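Local structure of glucose-6-phosphate isomerase like protein (Thermus thermophilus, 1WIW) at residues V102-S107 and Y112-F117; Y44-F49 and F183-K188; L136-R141 and P245-N250. The protein probably acts as a sugar-phosphate isomerase, binding carbohydrate derivatives and interconverting glucose-6-phosphate or mannose-6-phosphate with fructose-6-phosphate. One frame throughout, in Å; residues are numbered along the deposited sequence.

In the fold
Followed from the N terminus, the chain opens contact 2 at Y44-F49, where strand 39-45 turns into helix 48-54. Contact 1 lies nested inside that long loop: its short connection runs from strand 102-103, at one border of the four-stranded parallel sheet, back onto helix 110-121. Contact 3 then opens on helix 125-139, before contact 2 closes at F183-K188, and closes at P245-N250, so contacts 2 and 3 cross. Contact 1 stays within the N-terminal SIS region, contact 2 joins that region to the C-terminal SIS part, and contact 3 pins helix 125-139 to the loop after strand 240-244. Contacts 1 and 2 touch, with E46 beside S107; contact 3 stands apart.

Contact 1 of 3, residues V102-S107 and Y112-F117; sequences VHIPPS and YRYLRF
V102, I104 and S107 meet F117, Y114 and R113 in a buried contact between the end of strand 102-103 with its following loop, at the border of the four-stranded parallel sheet, and helix 110-121, as which the chain turns back. The first half is apolar. V102 and F117 reach toward each other from opposite directions, and the two valine methyls share one end of the ring: CG1 lies 3.7 Å from CE2 of F117 and CG2 3.8 Å from CZ of F117. Further along, I104 sets its CB over one face of the Y114 ring, while CG2, anti to the backbone N, comes 3.7 Å from CE1 of Y114. Branched residues suit this place because they are broad close to the backbone; V94 of the adjacent strand touches all four of these side chains.

Beyond the rings the contact becomes polar. Water 1 bridges the segments, 2.7 Å from I104 O and also bonded to Y114 OH, so the tyrosine keeps its ring in the core while its hydroxyl finds a partner. Water 2 donates to P105 O at 2.7 Å and accepts a weak bond from R113 NH1. The arginine chain, extended from CG to NE, carries its guanidinium out to S107, whose OG lies at its edge, near the plane, 3.1 Å from NH1 of R113. Both residues converge on E20: R113 NH2 makes a salt bridge with its OE1, and S107 OG bonds to the same oxygen while capping L109 N. Apolar packing thus seats the helix on the sheet, and the arginine is likely to offset E20's charge.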
loop_
_atom_site.group_PDB
_atom_site.type_symbol
_atom_site.label_atom_id
_atom_site.label_comp_id
_atom_site.label_asym_id
_atom_site.label_seq_id
_atom_site.Cartn_x
_atom_site.Cartn_y
_atom_site.Cartn_z
ATOM N N VAL B 102 -6.466 2.471 27.598
ATOM C CA VAL B 102 -7.274 1.304 27.253
ATOM C C VAL B 102 -6.332 0.265 26.641
ATOM O O VAL B 102 -5.699 0.510 25.612
ATOM C CB VAL B 102 -8.381 1.669 26.247
ATOM C CG1 VAL B 102 -9.243 0.451 25.953
ATOM C CG2 VAL B 102 -9.235 2.789 26.812
ATOM N N HIS B 103 -6.257 -0.901 27.272
ATOM C CA HIS B 103 -5.343 -1.945 26.835
ATOM C C HIS B 103 -5.872 -2.996 25.857
ATOM O O HIS B 103 -6.949 -3.571 26.040
ATOM C CB HIS B 103 -4.767 -2.652 28.065
ATOM C CG HIS B 103 -3.563 -3.488 27.773
ATOM N ND1 HIS B 103 -3.434 -4.788 28.210
ATOM C CD2 HIS B 103 -2.433 -3.211 27.077
ATOM C CE1 HIS B 103 -2.280 -5.279 27.793
ATOM N NE2 HIS B 103 -1.654 -4.343 27.103
ATOM N N ILE B 104 -5.093 -3.224 24.805
ATOM C CA ILE B 104 -5.399 -4.223 23.789
ATOM C C ILE B 104 -4.071 -4.907 23.486
ATOM O O ILE B 104 -3.249 -4.383 22.731
ATOM C CB ILE B 104 -5.942 -3.605 22.471
ATOM C CG1 ILE B 104 -7.322 -2.990 22.692
ATOM C CG2 ILE B 104 -6.064 -4.694 21.398
ATOM C CD1 ILE B 104 -7.333 -1.792 23.595
ATOM N N PRO B 105 -3.831 -6.076 24.097
ATOM C CA PRO B 105 -2.582 -6.805 23.865
ATOM C C PRO B 105 -2.353 -7.171 22.392
ATOM O O PRO B 105 -3.296 -7.251 21.599
ATOM C CB PRO B 105 -2.713 -8.029 24.780
ATOM C CG PRO B 105 -4.198 -8.200 24.940
ATOM C CD PRO B 105 -4.682 -6.777 25.075
ATOM N N PRO B 106 -1.085 -7.378 22.008
ATOM C CA PRO B 106 -0.745 -7.728 20.628
ATOM C C PRO B 106 -1.445 -8.998 20.170
ATOM O O PRO B 106 -1.543 -9.972 20.918
ATOM C CB PRO B 106 0.774 -7.899 20.676
ATOM C CG PRO B 106 1.187 -6.992 21.793
ATOM C CD PRO B 106 0.129 -7.270 22.834
ATOM N N SER B 107 -1.931 -8.972 18.937
ATOM C CA SER B 107 -2.615 -10.111 18.342
ATOM C C SER B 107 -2.885 -9.779 16.884
ATOM O O SER B 107 -3.153 -8.625 16.545
ATOM C CB SER B 107 -3.947 -10.380 19.056
ATOM O OG SER B 107 -4.736 -11.318 18.336
ATOM N N TYR B 112 -9.861 -6.131 14.863
ATOM C CA TYR B 112 -11.281 -6.229 15.182
ATOM C C TYR B 112 -11.564 -5.588 16.534
ATOM O O TYR B 112 -12.551 -4.871 16.695
ATOM C CB TYR B 112 -11.745 -7.691 15.215
ATOM C CG TYR B 112 -13.081 -7.885 15.934
ATOM C CD1 TYR B 112 -13.128 -8.113 17.309
ATOM C CD2 TYR B 112 -14.293 -7.773 15.246
ATOM C CE1 TYR B 112 -14.356 -8.222 17.990
ATOM C CE2 TYR B 112 -15.523 -7.877 15.913
ATOM C CZ TYR B 112 -15.545 -8.101 17.285
ATOM O OH TYR B 112 -16.751 -8.187 17.949
ATOM N N ARG B 113 -10.696 -5.849 17.508
ATOM C CA ARG B 113 -10.887 -5.307 18.846
ATOM C C ARG B 113 -10.745 -3.782 18.887
ATOM O O ARG B 113 -11.477 -3.108 19.617
ATOM C CB ARG B 113 -9.929 -6.001 19.824
ATOM C CG ARG B 113 -10.125 -7.524 19.835
ATOM C CD ARG B 113 -9.157 -8.268 20.761
ATOM N NE ARG B 113 -9.337 -9.716 20.648
ATOM C CZ ARG B 113 -8.405 -10.556 20.210
ATOM N NH1 ARG B 113 -7.213 -10.099 19.849
ATOM N NH2 ARG B 113 -8.672 -11.854 20.107
ATOM N N TYR B 114 -9.823 -3.225 18.106
ATOM C CA TYR B 114 -9.678 -1.767 18.081
ATOM C C TYR B 114 -10.934 -1.150 17.463
ATOM O O TYR B 114 -11.478 -0.171 17.982
ATOM C CB TYR B 114 -8.461 -1.331 17.252
ATOM C CG TYR B 114 -7.124 -1.421 17.961
ATOM C CD1 TYR B 114 -6.338 -2.568 17.875
ATOM C CD2 TYR B 114 -6.635 -0.345 18.702
ATOM C CE1 TYR B 114 -5.089 -2.643 18.510
ATOM C CE2 TYR B 114 -5.395 -0.402 19.340
ATOM C CZ TYR B 114 -4.626 -1.552 19.241
ATOM O OH TYR B 114 -3.400 -1.612 19.868
ATOM N N LEU B 115 -11.389 -1.722 16.349
ATOM C CA LEU B 115 -12.578 -1.215 15.661
ATOM C C LEU B 115 -13.813 -1.277 16.552
ATOM O O LEU B 115 -14.587 -0.319 16.621
ATOM C CB LEU B 115 -12.839 -2.007 14.374
ATOM C CG LEU B 115 -14.108 -1.592 13.610
ATOM C CD1 LEU B 115 -14.018 -0.136 13.172
ATOM C CD2 LEU B 115 -14.292 -2.489 12.416
ATOM N N ARG B 116 -13.988 -2.408 17.231
ATOM C CA ARG B 116 -15.120 -2.598 18.132
ATOM C C ARG B 116 -15.139 -1.492 19.186
ATOM O O ARG B 116 -16.188 -0.920 19.487
ATOM C CB ARG B 116 -15.025 -3.974 18.801
ATOM C CG ARG B 116 -16.072 -4.247 19.888
ATOM C CD ARG B 116 -16.199 -5.751 20.130
ATOM N NE ARG B 116 -17.099 -6.087 21.233
ATOM C CZ ARG B 116 -16.745 -6.079 22.516
ATOM N NH1 ARG B 116 -17.629 -6.401 23.459
ATOM N NH2 ARG B 116 -15.500 -5.757 22.858
ATOM N N PHE B 117 -13.972 -1.182 19.736
ATOM C CA PHE B 117 -13.879 -0.135 20.745
ATOM C C PHE B 117 -14.295 1.212 20.163
ATOM O O PHE B 117 -15.092 1.929 20.769
ATOM C CB PHE B 117 -12.455 -0.050 21.302
ATOM C CG PHE B 117 -12.270 1.036 22.329
ATOM C CD1 PHE B 117 -11.814 2.298 21.955
ATOM C CD2 PHE B 117 -12.569 0.800 23.670
ATOM C CE1 PHE B 117 -11.654 3.312 22.905
ATOM C CE2 PHE B 117 -12.415 1.807 24.627
ATOM C CZ PHE B 117 -11.956 3.063 24.244
HETATM O O HOH W 1 -2.602 -4.172 20.143
HETATM O O HOH W 2 -5.829 -8.166 21.821
#

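Contact 2 of 3, residues Y44-F49 and F183-K188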
loop_
_atom_site.group_PDB
_atom_site.type_symbol
_atom_site.label_atom_id
_atom_site.label_comp_id
_atom_site.label_asym_id
_atom_site.label_seq_id
_atom_site.Cartn_x
_atom_site.Cartn_y
_atom_site.Cartn_z
ATOM N N TYR B 44 -1.792 3.234 14.622
ATOM C CA TYR B 44 -0.484 2.707 14.262
ATOM C C TYR B 44 -0.496 1.195 14.448
ATOM O O TYR B 44 -1.201 0.676 15.318
ATOM C CB TYR B 44 0.598 3.314 15.156
ATOM C CG TYR B 44 0.613 4.824 15.144
ATOM C CD1 TYR B 44 -0.243 5.557 15.963
ATOM C CD2 TYR B 44 1.463 5.520 14.288
ATOM C CE1 TYR B 44 -0.250 6.951 15.930
ATOM C CE2 TYR B 44 1.464 6.908 14.247
ATOM C CZ TYR B 44 0.608 7.616 15.068
ATOM O OH TYR B 44 0.614 8.991 15.022
ATOM N N GLY B 45 0.281 0.495 13.627
ATOM C CA GLY B 45 0.357 -0.953 13.729
ATOM C C GLY B 45 -0.993 -1.646 13.713
ATOM O O GLY B 45 -1.761 -1.493 12.765
ATOM N N GLU B 46 -1.273 -2.401 14.775
ATOM C CA GLU B 46 -2.518 -3.150 14.917
ATOM C C GLU B 46 -3.747 -2.260 15.041
ATOM O O GLU B 46 -4.872 -2.755 15.062
ATOM C CB GLU B 46 -2.436 -4.079 16.136
ATOM C CG GLU B 46 -1.483 -5.267 15.955
ATOM C CD GLU B 46 -1.303 -6.091 17.228
ATOM O OE1 GLU B 46 -2.177 -6.017 18.122
ATOM O OE2 GLU B 46 -0.290 -6.823 17.322
ATOM N N GLY B 47 -3.534 -0.949 15.123
ATOM C CA GLY B 47 -4.657 -0.038 15.245
ATOM C C GLY B 47 -4.925 0.814 14.013
ATOM O O GLY B 47 -5.965 1.471 13.928
ATOM N N GLN B 48 -4.009 0.801 13.050
ATOM C CA GLN B 48 -4.170 1.623 11.852
ATOM C C GLN B 48 -5.370 1.290 10.967
ATOM O O GLN B 48 -6.138 2.177 10.594
ATOM C CB GLN B 48 -2.906 1.582 10.997
ATOM C CG GLN B 48 -3.010 2.494 9.788
ATOM C CD GLN B 48 -1.773 2.479 8.925
ATOM O OE1 GLN B 48 -0.708 2.953 9.330
ATOM N NE2 GLN B 48 -1.902 1.930 7.723
ATOM N N PHE B 49 -5.525 0.018 10.622
ATOM C CA PHE B 49 -6.633 -0.401 9.771
ATOM C C PHE B 49 -7.974 0.014 10.378
ATOM O O PHE B 49 -8.845 0.546 9.685
ATOM C CB PHE B 49 -6.580 -1.920 9.577
ATOM C CG PHE B 49 -7.570 -2.451 8.577
ATOM C CD1 PHE B 49 -7.624 -1.935 7.284
ATOM C CD2 PHE B 49 -8.427 -3.492 8.920
ATOM C CE1 PHE B 49 -8.518 -2.452 6.348
ATOM C CE2 PHE B 49 -9.327 -4.016 7.994
ATOM C CZ PHE B 49 -9.372 -3.495 6.705
ATOM N N PHE B 183 -1.447 -12.564 6.174
ATOM C CA PHE B 183 -0.704 -13.673 5.583
ATOM C C PHE B 183 0.763 -13.721 5.989
ATOM O O PHE B 183 1.382 -14.789 5.995
ATOM C CB PHE B 183 -0.854 -13.650 4.063
ATOM C CG PHE B 183 -2.106 -14.335 3.589
ATOM C CD1 PHE B 183 -2.078 -15.671 3.201
ATOM C CD2 PHE B 183 -3.330 -13.679 3.639
ATOM C CE1 PHE B 183 -3.253 -16.349 2.876
ATOM C CE2 PHE B 183 -4.513 -14.344 3.316
ATOM C CZ PHE B 183 -4.473 -15.683 2.935
ATOM N N ALA B 184 1.323 -12.573 6.336
ATOM C CA ALA B 184 2.713 -12.550 6.765
ATOM C C ALA B 184 2.779 -12.954 8.237
ATOM O O ALA B 184 3.580 -13.806 8.618
ATOM C CB ALA B 184 3.313 -11.160 6.573
ATOM N N ARG B 185 1.916 -12.370 9.063
ATOM C CA ARG B 185 1.971 -12.682 10.485
ATOM C C ARG B 185 1.453 -14.054 10.890
ATOM O O ARG B 185 2.011 -14.687 11.787
ATOM C CB ARG B 185 1.252 -11.624 11.327
ATOM C CG ARG B 185 1.719 -11.724 12.774
ATOM C CD ARG B 185 0.710 -11.300 13.809
ATOM N NE ARG B 185 0.568 -9.859 13.891
ATOM C CZ ARG B 185 0.390 -9.200 15.030
ATOM N NH1 ARG B 185 0.261 -7.883 15.014
ATOM N NH2 ARG B 185 0.364 -9.857 16.182
ATOM N N VAL B 186 0.390 -14.507 10.233
ATOM C CA VAL B 186 -0.210 -15.799 10.537
ATOM C C VAL B 186 0.324 -16.923 9.649
ATOM O O VAL B 186 0.760 -17.960 10.152
ATOM C CB VAL B 186 -1.744 -15.726 10.404
ATOM C CG1 VAL B 186 -2.368 -17.108 10.618
ATOM C CG2 VAL B 186 -2.298 -14.740 11.422
ATOM N N ALA B 187 0.303 -16.719 8.333
ATOM C CA ALA B 187 0.779 -17.748 7.413
ATOM C C ALA B 187 2.296 -17.699 7.205
ATOM O O ALA B 187 2.871 -18.605 6.601
ATOM C CB ALA B 187 0.051 -17.629 6.066
ATOM N N LYS B 188 2.936 -16.650 7.721
ATOM C CA LYS B 188 4.383 -16.486 7.603
ATOM C C LYS B 188 4.770 -16.545 6.121
ATOM O O LYS B 188 5.865 -17.000 5.766
ATOM C CB LYS B 188 5.102 -17.611 8.369
ATOM C CG LYS B 188 4.594 -17.866 9.799
ATOM C CD LYS B 188 4.776 -16.648 10.694
ATOM C CE LYS B 188 4.475 -16.963 12.159
ATOM N NZ LYS B 188 3.056 -17.362 12.399
#
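R185 presents the edge of its guanidinium group to the carboxylate of E46, with OE2 of E46 close to the guanidinium plane. The reverse is not true: NH1 meets OE2 from above the carboxylate plane, the two flat groups being turned 52° apart, so this is not a flat two-pronged pairing. One oxygen receives both nitrogens. The NH1 bond to E46 OE2 is short, 2.6 Å, and nearly straight (168°), whereas NH2 reaches the same OE2 at 3.3 Å and only weakly. The two chains cross at about a right angle. With the CA atoms of E46 and R185 11.4 Å apart, a long side chain such as arginine is needed to reach the acid, and its bend at chi3 (-76°) swings the guanidinium across.

Other acids share this group: NH2 also pairs with D279, and NH1 with E200 of the second subunit. OE1 of E46 takes a weak bond from S107 N. K188 NZ donates to R185 O at 2.9 Å and also to D276 O and G278 O, linking the arginine's backbone to that loop. E46 itself sits in a type II' turn closed by the bond from G47 N to Y44 O, 2.8 Å; G45, with positive phi, is a natural glycine position there. The salt bridge thus joins this SIS strand-turn-helix to the C-terminal SIS region at the subunit interface, consistent with the PGI family, in which the active site lies between the two SIS domains near the dimer interface.

Contact 3 of 3, residues L136-R141 and P245-N250; sequences LEERRR and PATGAN
E138 and T247 run antiparallel, side by side, so that the end of the glutamate comes alongside the threonine hydroxyl. T247 OG1 donates to E138 OE2 at 2.6 Å, which receives it on its anti lone pair, the one facing away from the other carboxylate oxygen. A bend at chi2 (-65°) in E138 curls the carboxylate round to meet it. The threonine works with both branches: while OG1 serves E138, the methyl CG2, anti to the backbone N, is crossed obliquely by E137, whose OE2 lies 3.6 Å from CG2 of T247. A beta-branched residue with one polar and one apolar arm fits between two successive glutamates.

Water 3 completes the link. It donates to E138 OE2 at 3.0 Å and to P245 O at 2.8 Å, and accepts from T247 N at 2.9 Å, so the loop backbone is gripped as well as its side chain. R261 NH1 forms a salt bridge with the same OE2, which probably favours the charged form of E138. Were E138 replaced by an alanine, the T247 hydroxyl would probably lose its acceptor, R261 this counter-charge and water 3 its hold on the helix.

At the far end of the loop, N250 caps the start of helix 251-272 and also bonds to S130 of helix 125-139. Helix 125-139 is therefore fastened to the connection between strand 240-244, a border strand of the three-stranded parallel sheet, and helix 251-272, whose Y260 packs against E138.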
loop_
_atom_site.group_PDB
_atom_site.type_symbol
_atom_site.label_atom_id
_atom_site.label_comp_id
_atom_site.label_asym_id
_atom_site.label_seq_id
_atom_site.Cartn_x
_atom_site.Cartn_y
_atom_site.Cartn_z
ATOM N N LEU B 136 -20.134 -13.860 12.642
ATOM C CA LEU B 136 -20.708 -15.070 13.224
ATOM C C LEU B 136 -21.244 -15.963 12.107
ATOM O O LEU B 136 -21.187 -17.190 12.201
ATOM C CB LEU B 136 -21.827 -14.722 14.212
ATOM C CG LEU B 136 -21.415 -14.030 15.518
ATOM C CD1 LEU B 136 -22.672 -13.652 16.287
ATOM C CD2 LEU B 136 -20.526 -14.951 16.361
ATOM N N GLU B 137 -21.756 -15.350 11.043
ATOM C CA GLU B 137 -22.263 -16.121 9.917
ATOM C C GLU B 137 -21.068 -16.796 9.244
ATOM O O GLU B 137 -21.089 -17.999 8.984
ATOM C CB GLU B 137 -23.003 -15.205 8.926
ATOM C CG GLU B 137 -23.606 -15.933 7.726
ATOM C CD GLU B 137 -24.809 -15.211 7.128
ATOM O OE1 GLU B 137 -25.821 -15.027 7.846
ATOM O OE2 GLU B 137 -24.757 -14.827 5.938
ATOM N N GLU B 138 -20.021 -16.014 8.989
ATOM C CA GLU B 138 -18.798 -16.510 8.359
ATOM C C GLU B 138 -18.226 -17.691 9.125
ATOM O O GLU B 138 -17.891 -18.720 8.543
ATOM C CB GLU B 138 -17.734 -15.406 8.313
ATOM C CG GLU B 138 -17.764 -14.505 7.086
ATOM C CD GLU B 138 -17.452 -15.258 5.809
ATOM O OE1 GLU B 138 -16.534 -16.103 5.823
ATOM O OE2 GLU B 138 -18.116 -14.997 4.786
ATOM N N ARG B 139 -18.111 -17.516 10.438
ATOM C CA ARG B 139 -17.569 -18.528 11.338
ATOM C C ARG B 139 -18.176 -19.925 11.185
ATOM O O ARG B 139 -17.490 -20.929 11.382
ATOM C CB ARG B 139 -17.736 -18.062 12.790
ATOM C CG ARG B 139 -17.372 -19.112 13.815
ATOM C CD ARG B 139 -18.433 -19.216 14.899
ATOM N NE ARG B 139 -18.084 -18.445 16.083
ATOM C CZ ARG B 139 -18.792 -18.443 17.207
ATOM N NH1 ARG B 139 -18.391 -17.715 18.237
ATOM N NH2 ARG B 139 -19.906 -19.156 17.300
ATOM N N ARG B 140 -19.458 -19.988 10.839
ATOM C CA ARG B 140 -20.147 -21.270 10.687
ATOM C C ARG B 140 -19.485 -22.261 9.734
ATOM O O ARG B 140 -19.540 -23.467 9.962
ATOM C CB ARG B 140 -21.590 -21.048 10.226
ATOM C CG ARG B 140 -22.452 -20.273 11.211
ATOM C CD ARG B 140 -23.801 -19.930 10.589
ATOM N NE ARG B 140 -24.542 -18.954 11.383
ATOM C CZ ARG B 140 -25.595 -18.278 10.933
ATOM N NH1 ARG B 140 -26.214 -17.406 11.718
ATOM N NH2 ARG B 140 -26.027 -18.470 9.692
ATOM N N ARG B 141 -18.864 -21.762 8.672
ATOM C CA ARG B 141 -18.233 -22.641 7.688
ATOM C C ARG B 141 -16.710 -22.584 7.669
ATOM O O ARG B 141 -16.083 -23.207 6.813
ATOM C CB ARG B 141 -18.757 -22.299 6.287
ATOM C CG ARG B 141 -20.271 -22.426 6.136
ATOM C CD ARG B 141 -20.766 -21.820 4.826
ATOM N NE ARG B 141 -20.374 -22.592 3.648
ATOM C CZ ARG B 141 -20.823 -23.814 3.372
ATOM N NH1 ARG B 141 -20.415 -24.444 2.278
ATOM N NH2 ARG B 141 -21.680 -24.406 4.191
ATOM N N PRO B 245 -16.361 -13.827 -1.950
ATOM C CA PRO B 245 -17.580 -13.056 -1.698
ATOM C C PRO B 245 -17.545 -12.437 -0.304
ATOM O O PRO B 245 -16.940 -12.992 0.613
ATOM C CB PRO B 245 -18.681 -14.101 -1.854
ATOM C CG PRO B 245 -18.032 -15.333 -1.332
ATOM C CD PRO B 245 -16.641 -15.275 -1.948
ATOM N N ALA B 246 -18.187 -11.285 -0.147
ATOM C CA ALA B 246 -18.205 -10.604 1.137
ATOM C C ALA B 246 -19.558 -10.677 1.825
ATOM O O ALA B 246 -20.550 -10.129 1.337
ATOM C CB ALA B 246 -17.805 -9.153 0.960
ATOM N N THR B 247 -19.585 -11.356 2.966
ATOM C CA THR B 247 -20.795 -11.490 3.758
ATOM C C THR B 247 -21.044 -10.153 4.456
ATOM O O THR B 247 -20.094 -9.437 4.778
ATOM C CB THR B 247 -20.617 -12.593 4.817
ATOM O OG1 THR B 247 -20.338 -13.833 4.155
ATOM C CG2 THR B 247 -21.879 -12.744 5.673
ATOM N N GLY B 248 -22.311 -9.813 4.682
ATOM C CA GLY B 248 -22.620 -8.554 5.342
ATOM C C GLY B 248 -23.678 -7.724 4.631
ATOM O O GLY B 248 -23.850 -7.830 3.417
ATOM N N ALA B 249 -24.365 -6.880 5.399
ATOM C CA ALA B 249 -25.442 -6.029 4.894
ATOM C C ALA B 249 -25.022 -4.598 4.569
ATOM O O ALA B 249 -25.846 -3.789 4.148
ATOM C CB ALA B 249 -26.595 -6.006 5.907
ATOM N N ASN B 250 -23.755 -4.275 4.793
ATOM C CA ASN B 250 -23.251 -2.937 4.485
ATOM C C ASN B 250 -21.747 -3.033 4.245
ATOM O O ASN B 250 -21.110 -4.016 4.619
ATOM C CB ASN B 250 -23.582 -1.946 5.617
ATOM C CG ASN B 250 -22.881 -2.280 6.922
ATOM O OD1 ASN B 250 -21.655 -2.210 7.014
ATOM N ND2 ASN B 250 -23.663 -2.640 7.942
HETATM O O HOH W 3 -16.981 -12.617 3.356
#